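Long-range contact in cystalysin (Treponema denticola, PDB 1C7N), which belongs to the aminotransferase class I and II family of pyridoxal-5'-phosphate proteins and carries this ligand: residues Thr325-Ile330 and Phe367-Leu372. Residues are numbered along the deposited sequence; the frame is centred on the assembly and turned at random.
Sequences TYLQWI and FERINL
Ile330 N donates to Glu368 O at 2.8 Å, nearly straight (170° at the hydrogen), and Glu368 N returns a bond to Ile330 O. Gln328 and Ile370 form the next reciprocal pair: Ile370 N lies 2.9 Å from Gln328 O, which Arg369 CA also approaches in a CA-H...O contact. Beyond the strand proper, Leu372 N reaches Tyr326 O at 2.8 Å. Leu327, Trp329, Arg369 and Asn371 share one face of this ladder; Gln328, Ile330, Glu368 and Ile370 share the other.

At one end, the five-membered ring of Trp329 makes an offset stack with Phe367, planes 9° and centroids 4.2 Å apart, while Phe367 CB sits over the indole's six-membered ring. Trp329 NE1 lies over one face of the Phe367 ring and is also hydrogen-bonded to Tyr149 OH. Arg369 CB touches the indole edge at Trp329 CZ3. Further out, the arginine bends at its third torsion (chi3 79°), and Leu327 CD1 lies over one guanidinium face, 3.5 Å from Arg369 NH1. Arg369 NH2 makes a salt bridge to Asp355 OD2 and a hydrogen bond to Ser37 O. At the other end, the Asn371 amide crosses the Tyr326 ring obliquely, Asn371 OD1 3.3 Å from Tyr326 CE2; OD1 accepts from Ala373 N, and ND2 donates to Val38 O and Asp40 O.

On the reverse face, Ile370 CG2 packs against Gln328 CB and Ile330 CD1. Gln328 NE2 bonds to Pro320 O and Gln303 O, whereas its buried OE1 rests against the Leu372 methyls without a polar partner. Helix 289-313 packs against Gln328 and Leu372, helix 339-350 against Glu368.

The Leu327 side chain comes within about 5 Å of pyridoxal-5'-phosphate, and Arg369 NH1 bonds to Asn175 OD1 of its pocket. This antiparallel pair, completed by strand 355-356, is consistent with the small domain of fold-type I PLP proteins.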
ATOM      1  N   THR A 325      -0.627 -25.320   0.945  1.00 14.21           N
ATOM      2  CA  THR A 325      -1.508 -24.347   0.291  1.00 12.87           C
ATOM      3  C   THR A 325      -2.905 -24.969   0.310  1.00 13.04           C
ATOM      4  O   THR A 325      -3.055 -26.148   0.645  1.00 13.75           O
ATOM      5  CB  THR A 325      -1.153 -24.074  -1.211  1.00 13.33           C
ATOM      6  OG1 THR A 325      -1.654 -25.147  -2.020  1.00 12.30           O
ATOM      7  CG2 THR A 325       0.354 -23.919  -1.418  1.00 11.29           C
ATOM      8  N   TYR A 326      -3.926 -24.184  -0.030  1.00 11.75           N
ATOM      9  CA  TYR A 326      -5.285 -24.713  -0.108  1.00 10.92           C
ATOM     10  C   TYR A 326      -5.712 -24.759  -1.577  1.00  9.83           C
ATOM     11  O   TYR A 326      -6.899 -24.762  -1.893  1.00  9.35           O
ATOM     12  CB  TYR A 326      -6.282 -23.876   0.710  1.00 10.26           C
ATOM     13  CG  TYR A 326      -6.339 -22.381   0.427  1.00  9.48           C
ATOM     14  CD1 TYR A 326      -5.908 -21.466   1.387  1.00 10.07           C
ATOM     15  CD2 TYR A 326      -6.869 -21.881  -0.765  1.00  7.84           C
ATOM     16  CE1 TYR A 326      -6.004 -20.092   1.178  1.00  8.64           C
ATOM     17  CE2 TYR A 326      -6.969 -20.500  -0.991  1.00  8.04           C
ATOM     18  CZ  TYR A 326      -6.531 -19.612  -0.008  1.00  9.56           C
ATOM     19  OH  TYR A 326      -6.601 -18.254  -0.210  1.00  8.35           O
ATOM     20  N   LEU A 327      -4.718 -24.823  -2.462  1.00  9.77           N
ATOM     21  CA  LEU A 327      -4.934 -24.858  -3.909  1.00  9.70           C
ATOM     22  C   LEU A 327      -4.558 -26.235  -4.482  1.00 10.06           C
ATOM     23  O   LEU A 327      -3.384 -26.600  -4.529  1.00 11.23           O
ATOM     24  CB  LEU A 327      -4.096 -23.754  -4.559  1.00  9.38           C
ATOM     25  CG  LEU A 327      -4.324 -22.354  -3.961  1.00 10.42           C
ATOM     26  CD1 LEU A 327      -3.243 -21.385  -4.422  1.00 11.34           C
ATOM     27  CD2 LEU A 327      -5.696 -21.850  -4.381  1.00 11.36           C
ATOM     28  N   GLN A 328      -5.561 -26.991  -4.921  1.00 10.31           N
ATOM     29  CA  GLN A 328      -5.349 -28.340  -5.445  1.00 11.04           C
ATOM     30  C   GLN A 328      -5.165 -28.373  -6.963  1.00 10.68           C
ATOM     31  O   GLN A 328      -5.836 -27.652  -7.696  1.00 11.95           O
ATOM     32  CB  GLN A 328      -6.522 -29.232  -5.007  1.00 10.75           C
ATOM     33  CG  GLN A 328      -6.377 -30.720  -5.303  1.00 11.17           C
ATOM     34  CD  GLN A 328      -7.407 -31.544  -4.541  1.00 12.15           C
ATOM     35  OE1 GLN A 328      -8.458 -31.034  -4.164  1.00 11.46           O
ATOM     36  NE2 GLN A 328      -7.112 -32.828  -4.323  1.00 13.17           N
ATOM     37  N   TRP A 329      -4.252 -29.224  -7.417  1.00 10.98           N
ATOM     38  CA  TRP A 329      -3.900 -29.344  -8.833  1.00 11.92           C
ATOM     39  C   TRP A 329      -4.597 -30.554  -9.448  1.00 11.97           C
ATOM     40  O   TRP A 329      -4.232 -31.692  -9.162  1.00 12.33           O
ATOM     41  CB  TRP A 329      -2.376 -29.492  -8.935  1.00 12.22           C
ATOM     42  CG  TRP A 329      -1.725 -29.149 -10.261  1.00 14.48           C
ATOM     43  CD1 TRP A 329      -0.808 -29.910 -10.930  1.00 13.94           C
ATOM     44  CD2 TRP A 329      -1.828 -27.913 -10.994  1.00 14.87           C
ATOM     45  NE1 TRP A 329      -0.324 -29.226 -12.021  1.00 14.58           N
ATOM     46  CE2 TRP A 329      -0.930 -28.002 -12.086  1.00 15.51           C
ATOM     47  CE3 TRP A 329      -2.580 -26.743 -10.832  1.00 14.99           C
ATOM     48  CZ2 TRP A 329      -0.768 -26.961 -13.010  1.00 14.69           C
ATOM     49  CZ3 TRP A 329      -2.418 -25.710 -11.750  1.00 15.53           C
ATOM     50  CH2 TRP A 329      -1.516 -25.827 -12.826  1.00 16.60           C
ATOM     51  N   ILE A 330      -5.589 -30.298 -10.297  1.00 12.48           N
ATOM     52  CA  ILE A 330      -6.352 -31.365 -10.934  1.00 12.36           C
ATOM     53  C   ILE A 330      -5.917 -31.609 -12.373  1.00 13.08           C
ATOM     54  O   ILE A 330      -5.918 -30.700 -13.200  1.00 13.50           O
ATOM     55  CB  ILE A 330      -7.858 -31.046 -10.923  1.00 13.50           C
ATOM     56  CG1 ILE A 330      -8.302 -30.686  -9.502  1.00 11.22           C
ATOM     57  CG2 ILE A 330      -8.648 -32.260 -11.403  1.00 13.01           C
ATOM     58  CD1 ILE A 330      -9.699 -30.144  -9.420  1.00 10.63           C
ATOM     59  N   PHE A 367      -4.196 -28.905 -16.894  1.00 11.16           N
ATOM     60  CA  PHE A 367      -4.510 -28.939 -15.465  1.00 12.32           C
ATOM     61  C   PHE A 367      -5.468 -27.817 -15.068  1.00 12.06           C
ATOM     62  O   PHE A 367      -5.695 -26.874 -15.830  1.00 10.90           O
ATOM     63  CB  PHE A 367      -3.237 -28.805 -14.610  1.00 11.82           C
ATOM     64  CG  PHE A 367      -2.280 -29.963 -14.727  1.00 13.03           C
ATOM     65  CD1 PHE A 367      -1.405 -30.062 -15.804  1.00 13.40           C
ATOM     66  CD2 PHE A 367      -2.241 -30.947 -13.737  1.00 12.99           C
ATOM     67  CE1 PHE A 367      -0.500 -31.124 -15.895  1.00 13.28           C
ATOM     68  CE2 PHE A 367      -1.348 -32.008 -13.816  1.00 13.18           C
ATOM     69  CZ  PHE A 367      -0.473 -32.099 -14.899  1.00 14.45           C
ATOM     70  N   GLU A 368      -6.017 -27.936 -13.860  1.00 12.12           N
ATOM     71  CA  GLU A 368      -6.930 -26.950 -13.302  1.00 11.13           C
ATOM     72  C   GLU A 368      -6.597 -26.777 -11.826  1.00 10.77           C
ATOM     73  O   GLU A 368      -6.398 -27.761 -11.112  1.00 11.56           O
ATOM     74  CB  GLU A 368      -8.383 -27.418 -13.423  1.00 11.91           C
ATOM     75  CG  GLU A 368      -8.901 -27.540 -14.844  1.00 14.53           C
ATOM     76  CD  GLU A 368      -9.088 -26.201 -15.532  1.00 15.38           C
ATOM     77  OE1 GLU A 368      -9.511 -26.207 -16.708  1.00 16.63           O
ATOM     78  OE2 GLU A 368      -8.819 -25.147 -14.906  1.00 12.83           O
ATOM     79  N   ARG A 369      -6.533 -25.533 -11.363  1.00 10.30           N
ATOM     80  CA  ARG A 369      -6.241 -25.271  -9.956  1.00  9.73           C
ATOM     81  C   ARG A 369      -7.546 -24.898  -9.265  1.00 10.52           C
ATOM     82  O   ARG A 369      -8.193 -23.922  -9.645  1.00 11.25           O
ATOM     83  CB  ARG A 369      -5.244 -24.116  -9.814  1.00 10.69           C
ATOM     84  CG  ARG A 369      -4.656 -23.971  -8.410  1.00  9.70           C
ATOM     85  CD  ARG A 369      -3.934 -22.642  -8.229  1.00  8.60           C
ATOM     86  NE  ARG A 369      -4.871 -21.552  -7.982  1.00  9.76           N
ATOM     87  CZ  ARG A 369      -4.512 -20.305  -7.679  1.00  8.85           C
ATOM     88  NH1 ARG A 369      -3.226 -19.974  -7.587  1.00  7.29           N
ATOM     89  NH2 ARG A 369      -5.444 -19.390  -7.457  1.00  9.71           N
ATOM     90  N   ILE A 370      -7.927 -25.670  -8.250  1.00 10.63           N
ATOM     91  CA  ILE A 370      -9.164 -25.411  -7.524  1.00  9.26           C
ATOM     92  C   ILE A 370      -8.890 -24.825  -6.141  1.00  9.00           C
ATOM     93  O   ILE A 370      -8.022 -25.312  -5.413  1.00  8.56           O
ATOM     94  CB  ILE A 370     -10.003 -26.714  -7.382  1.00  9.42           C
ATOM     95  CG1 ILE A 370     -11.402 -26.374  -6.860  1.00  7.86           C
ATOM     96  CG2 ILE A 370      -9.299 -27.705  -6.456  1.00  9.52           C
ATOM     97  CD1 ILE A 370     -12.288 -27.578  -6.642  1.00 10.76           C
ATOM     98  N   ASN A 371      -9.614 -23.764  -5.790  1.00  9.59           N
ATOM     99  CA  ASN A 371      -9.456 -23.118  -4.486  1.00  9.03           C
ATOM    100  C   ASN A 371     -10.304 -23.890  -3.464  1.00  9.03           C
ATOM    101  O   ASN A 371     -11.534 -23.802  -3.472  1.00  8.48           O
ATOM    102  CB  ASN A 371      -9.930 -21.660  -4.566  1.00  9.66           C
ATOM    103  CG  ASN A 371      -9.775 -20.925  -3.257  1.00 10.69           C
ATOM    104  OD1 ASN A 371      -9.824 -21.531  -2.189  1.00 11.40           O
ATOM    105  ND2 ASN A 371      -9.597 -19.608  -3.331  1.00 10.58           N
ATOM    106  N   LEU A 372      -9.643 -24.647  -2.590  1.00  9.48           N
ATOM    107  CA  LEU A 372     -10.326 -25.458  -1.579  1.00  9.31           C
ATOM    108  C   LEU A 372     -10.834 -24.686  -0.366  1.00  9.85           C
ATOM    109  O   LEU A 372     -11.520 -25.258   0.482  1.00 10.75           O
ATOM    110  CB  LEU A 372      -9.401 -26.576  -1.086  1.00  8.52           C
ATOM    111  CG  LEU A 372      -8.885 -27.570  -2.135  1.00  8.74           C
ATOM    112  CD1 LEU A 372      -7.992 -28.584  -1.447  1.00  9.75           C
ATOM    113  CD2 LEU A 372     -10.046 -28.264  -2.833  1.00  8.69           C
TER